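PDB 7LNK: capsid protein from Bocavirus gorilla/GBoV1/2009, which probably forms, in sixty copies, the T=1 icosahedral capsid of this bocavirus, the protein shell that encloses its single-stranded DNA genome. Local coordinates for residues F65-Y70 with V443-V448; H138-D143 with L325-T330; G473-V478 with H483-G488. All blocks are in the same frame, centred on the assembly; numbering follows the deposited sequence.

Contact 1: F65-Y70 with V443-V448; sequences FNFNQY and VSCEIV
The sulfur of C445 leans obliquely on the ring of F67, with SG 4.4 Å from the centroid of that ring and 29° off its normal, a cysteine sulfur-aromatic contact inside the eight-stranded jelly roll of a parvovirus capsid protein. C445 belongs to strand 437-453, which lies between strands 21-33 and 86-108 in one wall of the sandwich. F65 and F67 belong to the chain just where strand 62-65 gives way to the following loop, on the facing wall, so the contact is core packing between the two sheets. Cysteine suits its place because a short, apolar side chain lets the large ring settle close: CE1 of F67 is 3.7 Å from CB of C445. With SG anti to the backbone N (chi1 -176°), the sulfur reaches along the same ring, near CD1.

V443, two residues earlier and on the same side of the strand, serves both phenylalanines. Its branched side chain favours an extended backbone and offers two methyls. CG2 meets F67 at the edge of the ring, near its plane, 3.8 Å from CZ. S444, between the two inward residues, points away from the phenylalanines and touches K97 and Y99 of strand 86-108, as the alternation of a strand requires.

Aromatic neighbours pack on the two rings as well. W153 meets both F65 and F67 edge-to-face, and F30 of strand 21-33 meets F65 in the same manner. Phenylalanine suits both places, a large apolar ring between buried side chains of the two sheets. F65 and V443 pass alongside each other, pointing opposite ways, and the F65 ring ends against the valine obliquely, its CE1 3.8 Å from CB of V443.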
ATOM      1  N   PHE A  65      87.721  48.117   5.563  1.00 19.05           N
ATOM      2  CA  PHE A  65      88.053  47.028   4.664  1.00 19.05           C
ATOM      3  C   PHE A  65      87.978  47.496   3.220  1.00 19.05           C
ATOM      4  O   PHE A  65      86.975  48.074   2.799  1.00 19.05           O
ATOM      5  CB  PHE A  65      87.090  45.863   4.876  1.00 18.04           C
ATOM      6  CG  PHE A  65      87.178  45.246   6.230  1.00 18.04           C
ATOM      7  CD1 PHE A  65      88.074  44.236   6.483  1.00 18.04           C
ATOM      8  CD2 PHE A  65      86.385  45.695   7.261  1.00 18.04           C
ATOM      9  CE1 PHE A  65      88.169  43.675   7.723  1.00 18.04           C
ATOM     10  CE2 PHE A  65      86.480  45.131   8.510  1.00 18.04           C
ATOM     11  CZ  PHE A  65      87.372  44.119   8.736  1.00 18.04           C
ATOM     12  N   ASN A  66      89.041  47.242   2.464  1.00 19.77           N
ATOM     13  CA  ASN A  66      89.073  47.539   1.037  1.00 19.77           C
ATOM     14  C   ASN A  66      89.294  46.254   0.263  1.00 19.77           C
ATOM     15  O   ASN A  66      90.368  45.654   0.341  1.00 19.77           O
ATOM     16  CB  ASN A  66      90.162  48.551   0.700  1.00 20.86           C
ATOM     17  CG  ASN A  66      90.061  49.039  -0.717  1.00 20.86           C
ATOM     18  OD1 ASN A  66      88.979  49.086  -1.288  1.00 20.86           O
ATOM     19  ND2 ASN A  66      91.186  49.409  -1.295  1.00 20.86           N
ATOM     20  N   PHE A  67      88.278  45.829  -0.476  1.00 19.17           N
ATOM     21  CA  PHE A  67      88.352  44.621  -1.281  1.00 19.17           C
ATOM     22  C   PHE A  67      88.680  44.890  -2.741  1.00 19.17           C
ATOM     23  O   PHE A  67      88.652  43.960  -3.546  1.00 19.17           O
ATOM     24  CB  PHE A  67      87.057  43.827  -1.159  1.00 18.37           C
ATOM     25  CG  PHE A  67      86.805  43.344   0.221  1.00 18.37           C
ATOM     26  CD1 PHE A  67      87.426  42.208   0.683  1.00 18.37           C
ATOM     27  CD2 PHE A  67      85.973  44.039   1.067  1.00 18.37           C
ATOM     28  CE1 PHE A  67      87.211  41.770   1.955  1.00 18.37           C
ATOM     29  CE2 PHE A  67      85.754  43.604   2.334  1.00 18.37           C
ATOM     30  CZ  PHE A  67      86.374  42.467   2.781  1.00 18.37           C
ATOM     31  N   ASN A  68      88.967  46.133  -3.121  1.00 19.82           N
ATOM     32  CA  ASN A  68      89.010  46.421  -4.549  1.00 19.82           C
ATOM     33  C   ASN A  68      90.438  46.249  -5.064  1.00 19.82           C
ATOM     34  O   ASN A  68      91.275  47.152  -5.033  1.00 19.82           O
ATOM     35  CB  ASN A  68      88.513  47.843  -4.750  1.00 19.80           C
ATOM     36  CG  ASN A  68      88.328  48.206  -6.181  1.00 19.80           C
ATOM     37  OD1 ASN A  68      88.009  47.369  -7.002  1.00 19.80           O
ATOM     38  ND2 ASN A  68      88.531  49.476  -6.494  1.00 19.80           N
ATOM     39  N   GLN A  69      90.674  45.068  -5.623  1.00 19.36           N
ATOM     40  CA  GLN A  69      91.728  44.727  -6.560  1.00 19.36           C
ATOM     41  C   GLN A  69      91.345  43.374  -7.136  1.00 19.36           C
ATOM     42  O   GLN A  69      90.605  42.624  -6.503  1.00 19.36           O
ATOM     43  CB  GLN A  69      93.095  44.705  -5.881  1.00 20.70           C
ATOM     44  CG  GLN A  69      94.247  44.449  -6.797  1.00 20.70           C
ATOM     45  CD  GLN A  69      95.558  44.663  -6.120  1.00 20.70           C
ATOM     46  OE1 GLN A  69      95.612  45.184  -5.022  1.00 20.70           O
ATOM     47  NE2 GLN A  69      96.623  44.204  -6.740  1.00 20.70           N
ATOM     48  N   TYR A  70      91.881  43.025  -8.301  1.00 19.29           N
ATOM     49  CA  TYR A  70      91.599  41.674  -8.772  1.00 19.29           C
ATOM     50  C   TYR A  70      92.478  40.637  -8.093  1.00 19.29           C
ATOM     51  O   TYR A  70      92.040  39.506  -7.872  1.00 19.29           O
ATOM     52  CB  TYR A  70      91.741  41.571 -10.285  1.00 18.95           C
ATOM     53  CG  TYR A  70      90.653  42.264 -11.045  1.00 18.95           C
ATOM     54  CD1 TYR A  70      89.445  41.634 -11.273  1.00 18.95           C
ATOM     55  CD2 TYR A  70      90.843  43.518 -11.577  1.00 18.95           C
ATOM     56  CE1 TYR A  70      88.454  42.248 -11.974  1.00 18.95           C
ATOM     57  CE2 TYR A  70      89.855  44.136 -12.279  1.00 18.95           C
ATOM     58  CZ  TYR A  70      88.665  43.497 -12.479  1.00 18.95           C
ATOM     59  OH  TYR A  70      87.676  44.120 -13.188  1.00 18.95           O
ATOM     60  N   VAL A 443      88.215  37.922   8.281  1.00 16.84           N
ATOM     61  CA  VAL A 443      87.281  38.489   7.321  1.00 16.84           C
ATOM     62  C   VAL A 443      87.327  37.629   6.070  1.00 16.84           C
ATOM     63  O   VAL A 443      88.407  37.322   5.557  1.00 16.84           O
ATOM     64  CB  VAL A 443      87.596  39.965   7.019  1.00 16.73           C
ATOM     65  CG1 VAL A 443      88.981  40.128   6.438  1.00 16.73           C
ATOM     66  CG2 VAL A 443      86.557  40.547   6.093  1.00 16.73           C
ATOM     67  N   SER A 444      86.165  37.203   5.606  1.00 16.96           N
ATOM     68  CA  SER A 444      86.065  36.414   4.395  1.00 16.96           C
ATOM     69  C   SER A 444      85.281  37.190   3.353  1.00 16.96           C
ATOM     70  O   SER A 444      84.352  37.924   3.687  1.00 16.96           O
ATOM     71  CB  SER A 444      85.393  35.070   4.655  1.00 17.28           C
ATOM     72  OG  SER A 444      84.048  35.234   5.042  1.00 17.28           O
ATOM     73  N   CYS A 445      85.673  37.042   2.095  1.00 17.53           N
ATOM     74  CA  CYS A 445      84.966  37.646   0.978  1.00 17.53           C
ATOM     75  C   CYS A 445      84.694  36.569  -0.058  1.00 17.53           C
ATOM     76  O   CYS A 445      85.629  36.028  -0.652  1.00 17.53           O
ATOM     77  CB  CYS A 445      85.777  38.792   0.376  1.00 18.66           C
ATOM     78  SG  CYS A 445      84.951  39.687  -0.938  1.00 18.66           S
ATOM     79  N   GLU A 446      83.422  36.259  -0.270  1.00 18.00           N
ATOM     80  CA  GLU A 446      82.991  35.403  -1.364  1.00 18.00           C
ATOM     81  C   GLU A 446      82.399  36.288  -2.444  1.00 18.00           C
ATOM     82  O   GLU A 446      81.468  37.050  -2.178  1.00 18.00           O
ATOM     83  CB  GLU A 446      81.941  34.381  -0.923  1.00 18.88           C
ATOM     84  CG  GLU A 446      82.370  33.342   0.100  1.00 18.88           C
ATOM     85  CD  GLU A 446      82.198  33.796   1.544  1.00 18.88           C
ATOM     86  OE1 GLU A 446      81.848  34.969   1.788  1.00 18.88           O
ATOM     87  OE2 GLU A 446      82.364  32.953   2.445  1.00 18.88           O
ATOM     88  N   ILE A 447      82.928  36.195  -3.656  1.00 17.54           N
ATOM     89  CA  ILE A 447      82.355  36.892  -4.796  1.00 17.54           C
ATOM     90  C   ILE A 447      81.946  35.863  -5.836  1.00 17.54           C
ATOM     91  O   ILE A 447      82.708  34.946  -6.149  1.00 17.54           O
ATOM     92  CB  ILE A 447      83.318  37.922  -5.413  1.00 17.50           C
ATOM     93  CG1 ILE A 447      83.634  39.022  -4.418  1.00 17.50           C
ATOM     94  CG2 ILE A 447      82.684  38.566  -6.620  1.00 17.50           C
ATOM     95  CD1 ILE A 447      84.698  39.938  -4.895  1.00 17.50           C
ATOM     96  N   VAL A 448      80.734  36.010  -6.352  1.00 17.97           N
ATOM     97  CA  VAL A 448      80.263  35.252  -7.499  1.00 17.97           C
ATOM     98  C   VAL A 448      80.545  36.096  -8.728  1.00 17.97           C
ATOM     99  O   VAL A 448      80.212  37.284  -8.763  1.00 17.97           O
ATOM    100  CB  VAL A 448      78.771  34.916  -7.385  1.00 18.17           C
ATOM    101  CG1 VAL A 448      78.308  34.200  -8.624  1.00 18.17           C
ATOM    102  CG2 VAL A 448      78.521  34.077  -6.163  1.00 18.17           C
TER

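Contact 2: H138-D143 with L325-T330; sequences HPWDED and LQWYQT
A type II beta turn from H138 to D141 lifts W140 against W327 of strand 326-328, in the insertion between the G and H strands of the parvovirus jelly roll. P139 takes the second position, which suits its fixed phi. W140, in the third, has a positive phi of 66°, commoner in glycine. The closing bond from D141 N to H138 O is weak at 3.4 Å, but ND1 of H138 reaches P139 O at 3.0 Å, on a lone pair in the carbonyl plane, though out of the plane of the H138 ring.

W140 brings the outer corner of its six-membered ring over one face of W327, placing CZ3 3.6 Å from CD2 of W327, offset toward the rim. The planes are turned by 36° and the six-ring centroids lie 5.0 Å apart, an oblique meeting. W327 presents that face because its CG sits between the backbone N and the carbonyl carbon (chi1 63°). CD1 of L325 lies over one face of the W140 indole, toward its rim, and CD2 of L325 is 3.9 Å from CZ2 of W140; a branched apolar end suits that face. H385 meets both tryptophans edge-to-face, and R239 of a second subunit makes a cation-pi contact with W140.

The carboxylate of E142 nears the backbone O of T330 without bonding; the T330 side chain points away. R255 of the second subunit joins them: its NH1 forms a salt bridge with E142 OE2 and its NH2 bonds to T330 O. Glutamate suits as the arginine's charged partner; T330 lends its backbone carbonyl. A type II turn with proline second, set in a loop between jelly-roll strands, thus packs on the G-H insertion that supplies much of the subunit contact in parvovirus capsids.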
ATOM      1  N   HIS A 138      89.866  54.339  -2.810  1.00 22.82           N
ATOM      2  CA  HIS A 138      90.182  54.952  -4.083  1.00 22.82           C
ATOM      3  C   HIS A 138      91.010  53.958  -4.874  1.00 22.82           C
ATOM      4  O   HIS A 138      91.752  53.166  -4.287  1.00 22.82           O
ATOM      5  CB  HIS A 138      90.943  56.271  -3.901  1.00 23.50           C
ATOM      6  CG  HIS A 138      91.185  57.012  -5.174  1.00 23.50           C
ATOM      7  ND1 HIS A 138      92.284  56.785  -5.970  1.00 23.50           N
ATOM      8  CD2 HIS A 138      90.437  57.934  -5.821  1.00 23.50           C
ATOM      9  CE1 HIS A 138      92.225  57.566  -7.031  1.00 23.50           C
ATOM     10  NE2 HIS A 138      91.112  58.270  -6.967  1.00 23.50           N
ATOM     11  N   PRO A 139      90.866  53.940  -6.194  1.00 22.95           N
ATOM     12  CA  PRO A 139      91.636  52.994  -6.999  1.00 22.95           C
ATOM     13  C   PRO A 139      93.129  53.109  -6.749  1.00 22.95           C
ATOM     14  O   PRO A 139      93.656  54.187  -6.477  1.00 22.95           O
ATOM     15  CB  PRO A 139      91.274  53.388  -8.429  1.00 22.75           C
ATOM     16  CG  PRO A 139      89.933  53.930  -8.310  1.00 22.75           C
ATOM     17  CD  PRO A 139      89.827  54.605  -6.992  1.00 22.75           C
ATOM     18  N   TRP A 140      93.803  51.967  -6.844  1.00 23.20           N
ATOM     19  CA  TRP A 140      95.244  51.790  -6.732  1.00 23.20           C
ATOM     20  C   TRP A 140      95.779  52.104  -5.346  1.00 23.20           C
ATOM     21  O   TRP A 140      96.956  52.437  -5.209  1.00 23.20           O
ATOM     22  CB  TRP A 140      95.996  52.640  -7.756  1.00 22.84           C
ATOM     23  CG  TRP A 140      95.686  52.274  -9.158  1.00 22.84           C
ATOM     24  CD1 TRP A 140      94.794  52.884  -9.978  1.00 22.84           C
ATOM     25  CD2 TRP A 140      96.235  51.188  -9.900  1.00 22.84           C
ATOM     26  NE1 TRP A 140      94.766  52.263 -11.193  1.00 22.84           N
ATOM     27  CE2 TRP A 140      95.642  51.213 -11.172  1.00 22.84           C
ATOM     28  CE3 TRP A 140      97.180  50.201  -9.618  1.00 22.84           C
ATOM     29  CZ2 TRP A 140      95.957  50.291 -12.155  1.00 22.84           C
ATOM     30  CZ3 TRP A 140      97.486  49.286 -10.598  1.00 22.84           C
ATOM     31  CH2 TRP A 140      96.880  49.337 -11.847  1.00 22.84           C
ATOM     32  N   ASP A 141      94.953  52.008  -4.314  1.00 23.55           N
ATOM     33  CA  ASP A 141      95.431  52.166  -2.952  1.00 23.55           C
ATOM     34  C   ASP A 141      96.075  50.882  -2.456  1.00 23.55           C
ATOM     35  O   ASP A 141      95.755  49.783  -2.911  1.00 23.55           O
ATOM     36  CB  ASP A 141      94.290  52.562  -2.023  1.00 24.00           C
ATOM     37  CG  ASP A 141      93.831  53.976  -2.243  1.00 24.00           C
ATOM     38  OD1 ASP A 141      94.555  54.734  -2.919  1.00 24.00           O
ATOM     39  OD2 ASP A 141      92.757  54.339  -1.725  1.00 24.00           O
ATOM     40  N   GLU A 142      96.984  51.028  -1.500  1.00 23.74           N
ATOM     41  CA  GLU A 142      97.648  49.886  -0.893  1.00 23.74           C
ATOM     42  C   GLU A 142      96.896  49.331   0.305  1.00 23.74           C
ATOM     43  O   GLU A 142      97.386  48.401   0.950  1.00 23.74           O
ATOM     44  CB  GLU A 142      99.066  50.265  -0.480  1.00 26.33           C
ATOM     45  CG  GLU A 142      99.961  50.542  -1.652  1.00 26.33           C
ATOM     46  CD  GLU A 142     101.347  50.951  -1.239  1.00 26.33           C
ATOM     47  OE1 GLU A 142     101.562  51.205  -0.040  1.00 26.33           O
ATOM     48  OE2 GLU A 142     102.227  51.015  -2.117  1.00 26.33           O
ATOM     49  N   ASP A 143      95.731  49.879   0.620  1.00 22.40           N
ATOM     50  CA  ASP A 143      94.905  49.406   1.719  1.00 22.40           C
ATOM     51  C   ASP A 143      94.219  48.081   1.426  1.00 22.40           C
ATOM     52  O   ASP A 143      93.559  47.534   2.310  1.00 22.40           O
ATOM     53  CB  ASP A 143      93.875  50.479   2.082  1.00 22.80           C
ATOM     54  CG  ASP A 143      92.945  50.818   0.937  1.00 22.80           C
ATOM     55  OD1 ASP A 143      92.965  50.118  -0.089  1.00 22.80           O
ATOM     56  OD2 ASP A 143      92.190  51.800   1.059  1.00 22.80           O
ATOM     57  N   LEU A 325     100.549  53.585 -17.862  1.00 26.09           N
ATOM     58  CA  LEU A 325     100.151  53.166 -16.530  1.00 26.09           C
ATOM     59  C   LEU A 325     101.324  52.465 -15.860  1.00 26.09           C
ATOM     60  O   LEU A 325     101.984  51.627 -16.476  1.00 26.09           O
ATOM     61  CB  LEU A 325      98.952  52.228 -16.620  1.00 25.42           C
ATOM     62  CG  LEU A 325      98.199  51.820 -15.361  1.00 25.42           C
ATOM     63  CD1 LEU A 325      98.234  52.935 -14.356  1.00 25.42           C
ATOM     64  CD2 LEU A 325      96.775  51.509 -15.726  1.00 25.42           C
ATOM     65  N   GLN A 326     101.601  52.820 -14.611  1.00 25.53           N
ATOM     66  CA  GLN A 326     102.741  52.243 -13.922  1.00 25.53           C
ATOM     67  C   GLN A 326     102.449  52.191 -12.431  1.00 25.53           C
ATOM     68  O   GLN A 326     101.826  53.103 -11.890  1.00 25.53           O
ATOM     69  CB  GLN A 326     103.994  53.062 -14.213  1.00 26.23           C
ATOM     70  CG  GLN A 326     105.277  52.452 -13.761  1.00 26.23           C
ATOM     71  CD  GLN A 326     106.453  53.244 -14.247  1.00 26.23           C
ATOM     72  OE1 GLN A 326     106.296  54.218 -14.972  1.00 26.23           O
ATOM     73  NE2 GLN A 326     107.645  52.821 -13.873  1.00 26.23           N
ATOM     74  N   TRP A 327     102.902  51.128 -11.771  1.00 24.99           N
ATOM     75  CA  TRP A 327     102.661  50.967 -10.347  1.00 24.99           C
ATOM     76  C   TRP A 327     103.788  50.151  -9.739  1.00 24.99           C
ATOM     77  O   TRP A 327     104.459  49.384 -10.429  1.00 24.99           O
ATOM     78  CB  TRP A 327     101.314  50.293 -10.071  1.00 24.14           C
ATOM     79  CG  TRP A 327     101.184  48.899 -10.600  1.00 24.14           C
ATOM     80  CD1 TRP A 327     101.446  47.747  -9.932  1.00 24.14           C
ATOM     81  CD2 TRP A 327     100.753  48.514 -11.906  1.00 24.14           C
ATOM     82  NE1 TRP A 327     101.208  46.667 -10.735  1.00 24.14           N
ATOM     83  CE2 TRP A 327     100.780  47.112 -11.955  1.00 24.14           C
ATOM     84  CE3 TRP A 327     100.345  49.219 -13.038  1.00 24.14           C
ATOM     85  CZ2 TRP A 327     100.416  46.402 -13.088  1.00 24.14           C
ATOM     86  CZ3 TRP A 327      99.988  48.517 -14.155  1.00 24.14           C
ATOM     87  CH2 TRP A 327     100.024  47.122 -14.175  1.00 24.14           C
ATOM     88  N   TYR A 328     104.002  50.329  -8.437  1.00 25.19           N
ATOM     89  CA  TYR A 328     104.912  49.470  -7.693  1.00 25.19           C
ATOM     90  C   TYR A 328     104.167  48.258  -7.167  1.00 25.19           C
ATOM     91  O   TYR A 328     103.006  48.351  -6.766  1.00 25.19           O
ATOM     92  CB  TYR A 328     105.593  50.172  -6.522  1.00 26.56           C
ATOM     93  CG  TYR A 328     106.545  51.262  -6.902  1.00 26.56           C
ATOM     94  CD1 TYR A 328     107.794  50.957  -7.401  1.00 26.56           C
ATOM     95  CD2 TYR A 328     106.251  52.585  -6.644  1.00 26.56           C
ATOM     96  CE1 TYR A 328     108.679  51.934  -7.723  1.00 26.56           C
ATOM     97  CE2 TYR A 328     107.143  53.574  -6.954  1.00 26.56           C
ATOM     98  CZ  TYR A 328     108.354  53.241  -7.495  1.00 26.56           C
ATOM     99  OH  TYR A 328     109.256  54.219  -7.811  1.00 26.56           O
ATOM    100  N   GLN A 329     104.849  47.119  -7.174  1.00 25.63           N
ATOM    101  CA  GLN A 329     104.176  45.870  -6.859  1.00 25.63           C
ATOM    102  C   GLN A 329     104.049  45.656  -5.354  1.00 25.63           C
ATOM    103  O   GLN A 329     103.119  44.985  -4.896  1.00 25.63           O
ATOM    104  CB  GLN A 329     104.912  44.719  -7.535  1.00 24.97           C
ATOM    105  CG  GLN A 329     104.161  43.432  -7.498  1.00 24.97           C
ATOM    106  CD  GLN A 329     102.857  43.508  -8.243  1.00 24.97           C
ATOM    107  OE1 GLN A 329     102.829  43.793  -9.429  1.00 24.97           O
ATOM    108  NE2 GLN A 329     101.762  43.253  -7.547  1.00 24.97           N
ATOM    109  N   THR A 330     104.956  46.218  -4.566  1.00 26.72           N
ATOM    110  CA  THR A 330     104.888  46.128  -3.116  1.00 26.72           C
ATOM    111  C   THR A 330     105.010  47.515  -2.510  1.00 26.72           C
ATOM    112  O   THR A 330     105.510  48.441  -3.155  1.00 26.72           O
ATOM    113  CB  THR A 330     105.986  45.224  -2.535  1.00 27.44           C
ATOM    114  OG1 THR A 330     107.274  45.755  -2.850  1.00 27.44           O
ATOM    115  CG2 THR A 330     105.878  43.829  -3.098  1.00 27.44           C
TER

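Contact 3: G473-V478 with H483-G488; sequences GGTENV and HVDSAG
Two hydrogen bonds from T475 to a single oxygen of D485 join the loop between short strands 472-473 and 479-480 to the chain that follows, in the C-terminal region beyond strand 437-453 of the parvovirus jelly roll. The backbone N of T475 gives one bond, 3.0 Å to OD2 of D485 with an N-H...O angle of 155°, and meets the carboxylate from above its plane. The hydroxyl supplies the other: OG1 of T475 lies 3.1 Å from OD2 of D485 and uses the syn lone pair, on the side of the other oxygen. OG1 can serve because it sits between the backbone N and the carbonyl carbon (chi1 55°), beside its own N-H. The backbone N-H would be there with most residues; what threonine adds is the hydroxyl, so two donors grip one oxygen. D485, with CG anti to its N, directs its carboxylate to T475.

Van der Waals contact adds G474, whose CA is 3.8 Å from OD2 of D485. Its backbone angles would press a side chain against the preceding carbonyl O, so glycine belongs here.

Electrostatics and polar proximity make up the rest. E476 carries an extended chain that brings its carboxylate toward S486, yet OE1 of E476 stays 3.6 Å from OG of S486 without bonding. Serine suits the place because its short side chain carries the hydroxyl that bonds T42 O of a third subunit. E476 OE1 and D485 OD1 are 5.7 Å apart, like charges that may disfavour each other slightly, though the two donors of T475 would tend to stabilise a charged D485. Beyond the aspartate the chain turns back, and G488, at a positive phi, sends its N toward D485 O in a weak bond of 3.1 Å.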
ATOM      1  N   GLY A 473     113.451  34.899  -9.745  1.00 28.11           N
ATOM      2  CA  GLY A 473     114.097  35.840  -8.856  1.00 28.11           C
ATOM      3  C   GLY A 473     114.098  35.309  -7.441  1.00 28.11           C
ATOM      4  O   GLY A 473     113.571  34.240  -7.161  1.00 28.11           O
ATOM      5  N   GLY A 474     114.732  36.048  -6.558  1.00 30.80           N
ATOM      6  CA  GLY A 474     114.744  35.685  -5.156  1.00 30.80           C
ATOM      7  C   GLY A 474     116.057  36.092  -4.527  1.00 30.80           C
ATOM      8  O   GLY A 474     116.886  36.761  -5.135  1.00 30.80           O
ATOM      9  N   THR A 475     116.235  35.657  -3.281  1.00 31.59           N
ATOM     10  CA  THR A 475     117.527  35.838  -2.634  1.00 31.59           C
ATOM     11  C   THR A 475     118.572  34.923  -3.252  1.00 31.59           C
ATOM     12  O   THR A 475     119.709  35.339  -3.494  1.00 31.59           O
ATOM     13  CB  THR A 475     117.408  35.591  -1.135  1.00 31.19           C
ATOM     14  OG1 THR A 475     116.851  34.291  -0.904  1.00 31.19           O
ATOM     15  CG2 THR A 475     116.540  36.648  -0.488  1.00 31.19           C
ATOM     16  N   GLU A 476     118.202  33.676  -3.516  1.00 31.81           N
ATOM     17  CA  GLU A 476     119.075  32.717  -4.171  1.00 31.81           C
ATOM     18  C   GLU A 476     118.831  32.656  -5.671  1.00 31.81           C
ATOM     19  O   GLU A 476     119.466  31.855  -6.361  1.00 31.81           O
ATOM     20  CB  GLU A 476     118.889  31.342  -3.539  1.00 33.42           C
ATOM     21  CG  GLU A 476     119.311  31.316  -2.086  1.00 33.42           C
ATOM     22  CD  GLU A 476     119.041  29.987  -1.423  1.00 33.42           C
ATOM     23  OE1 GLU A 476     118.366  29.140  -2.042  1.00 33.42           O
ATOM     24  OE2 GLU A 476     119.499  29.793  -0.278  1.00 33.42           O
ATOM     25  N   ASN A 477     117.909  33.471  -6.177  1.00 30.57           N
ATOM     26  CA  ASN A 477     117.587  33.578  -7.599  1.00 30.57           C
ATOM     27  C   ASN A 477     117.122  32.259  -8.183  1.00 30.57           C
ATOM     28  O   ASN A 477     117.226  32.042  -9.390  1.00 30.57           O
ATOM     29  CB  ASN A 477     118.777  34.107  -8.403  1.00 31.98           C
ATOM     30  CG  ASN A 477     119.064  35.554  -8.126  1.00 31.98           C
ATOM     31  OD1 ASN A 477     118.356  36.439  -8.601  1.00 31.98           O
ATOM     32  ND2 ASN A 477     120.113  35.812  -7.359  1.00 31.98           N
ATOM     33  N   VAL A 478     116.646  31.346  -7.340  1.00 28.81           N
ATOM     34  CA  VAL A 478     116.056  30.103  -7.808  1.00 28.81           C
ATOM     35  C   VAL A 478     114.530  30.138  -7.789  1.00 28.81           C
ATOM     36  O   VAL A 478     113.888  29.171  -8.210  1.00 28.81           O
ATOM     37  CB  VAL A 478     116.621  28.920  -6.993  1.00 29.40           C
ATOM     38  CG1 VAL A 478     116.138  28.962  -5.560  1.00 29.40           C
ATOM     39  CG2 VAL A 478     116.373  27.589  -7.680  1.00 29.40           C
ATOM     40  N   HIS A 483     105.907  32.637  -6.494  1.00 24.05           N
ATOM     41  CA  HIS A 483     106.274  31.563  -5.593  1.00 24.05           C
ATOM     42  C   HIS A 483     106.967  32.195  -4.398  1.00 24.05           C
ATOM     43  O   HIS A 483     107.450  33.324  -4.478  1.00 24.05           O
ATOM     44  CB  HIS A 483     107.195  30.561  -6.276  1.00 24.39           C
ATOM     45  CG  HIS A 483     107.379  29.296  -5.507  1.00 24.39           C
ATOM     46  ND1 HIS A 483     106.354  28.402  -5.308  1.00 24.39           N
ATOM     47  CD2 HIS A 483     108.450  28.789  -4.857  1.00 24.39           C
ATOM     48  CE1 HIS A 483     106.789  27.384  -4.592  1.00 24.39           C
ATOM     49  NE2 HIS A 483     108.057  27.596  -4.301  1.00 24.39           N
ATOM     50  N   VAL A 484     106.977  31.491  -3.271  1.00 24.60           N
ATOM     51  CA  VAL A 484     107.676  32.009  -2.103  1.00 24.60           C
ATOM     52  C   VAL A 484     109.168  31.718  -2.192  1.00 24.60           C
ATOM     53  O   VAL A 484     109.614  30.779  -2.860  1.00 24.60           O
ATOM     54  CB  VAL A 484     107.075  31.460  -0.801  1.00 23.50           C
ATOM     55  CG1 VAL A 484     105.680  31.991  -0.631  1.00 23.50           C
ATOM     56  CG2 VAL A 484     107.072  29.957  -0.822  1.00 23.50           C
ATOM     57  N   ASP A 485     109.944  32.542  -1.505  1.00 26.08           N
ATOM     58  CA  ASP A 485     111.391  32.483  -1.437  1.00 26.08           C
ATOM     59  C   ASP A 485     111.825  31.701  -0.195  1.00 26.08           C
ATOM     60  O   ASP A 485     111.005  31.209   0.580  1.00 26.08           O
ATOM     61  CB  ASP A 485     111.935  33.911  -1.422  1.00 28.67           C
ATOM     62  CG  ASP A 485     113.423  33.979  -1.510  1.00 28.67           C
ATOM     63  OD1 ASP A 485     114.068  32.922  -1.641  1.00 28.67           O
ATOM     64  OD2 ASP A 485     113.953  35.103  -1.436  1.00 28.67           O
ATOM     65  N   SER A 486     113.142  31.586  -0.010  1.00 26.60           N
ATOM     66  CA  SER A 486     113.679  30.951   1.189  1.00 26.60           C
ATOM     67  C   SER A 486     113.316  31.735   2.439  1.00 26.60           C
ATOM     68  O   SER A 486     112.984  31.156   3.478  1.00 26.60           O
ATOM     69  CB  SER A 486     115.194  30.817   1.072  1.00 28.17           C
ATOM     70  OG  SER A 486     115.541  29.958   0.006  1.00 28.17           O
ATOM     71  N   ALA A 487     113.385  33.061   2.360  1.00 26.16           N
ATOM     72  CA  ALA A 487     112.985  33.906   3.473  1.00 26.16           C
ATOM     73  C   ALA A 487     111.481  33.936   3.669  1.00 26.16           C
ATOM     74  O   ALA A 487     111.011  34.512   4.654  1.00 26.16           O
ATOM     75  CB  ALA A 487     113.495  35.326   3.257  1.00 26.53           C
ATOM     76  N   GLY A 488     110.721  33.332   2.768  1.00 25.40           N
ATOM     77  CA  GLY A 488     109.291  33.483   2.753  1.00 25.40           C
ATOM     78  C   GLY A 488     108.807  34.638   1.919  1.00 25.40           C
ATOM     79  O   GLY A 488     107.619  34.963   1.974  1.00 25.40           O
TER

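Overall arrangement
Along the chain contact 2 is nested inside the loop that contact 1 closes, and contact 3 follows both. Contacts 1 and 2 have centres 16 Å apart and touch where N66 comes close to D143, a polar pair whose bonding is doubtful. Contact 1 ties the facing sheets of the jelly roll through strand 437-453; contact 2 joins the loop between strands 123-128 and 153-160 to the G-H insertion, beside a second subunit. Contact 3 lies apart, its centre 28 Å from that of contact 1 and 23 Å from that of contact 2, against a third subunit. One contact thus belongs to the barrel core, while the other two lie where neighbouring capsid subunits meet.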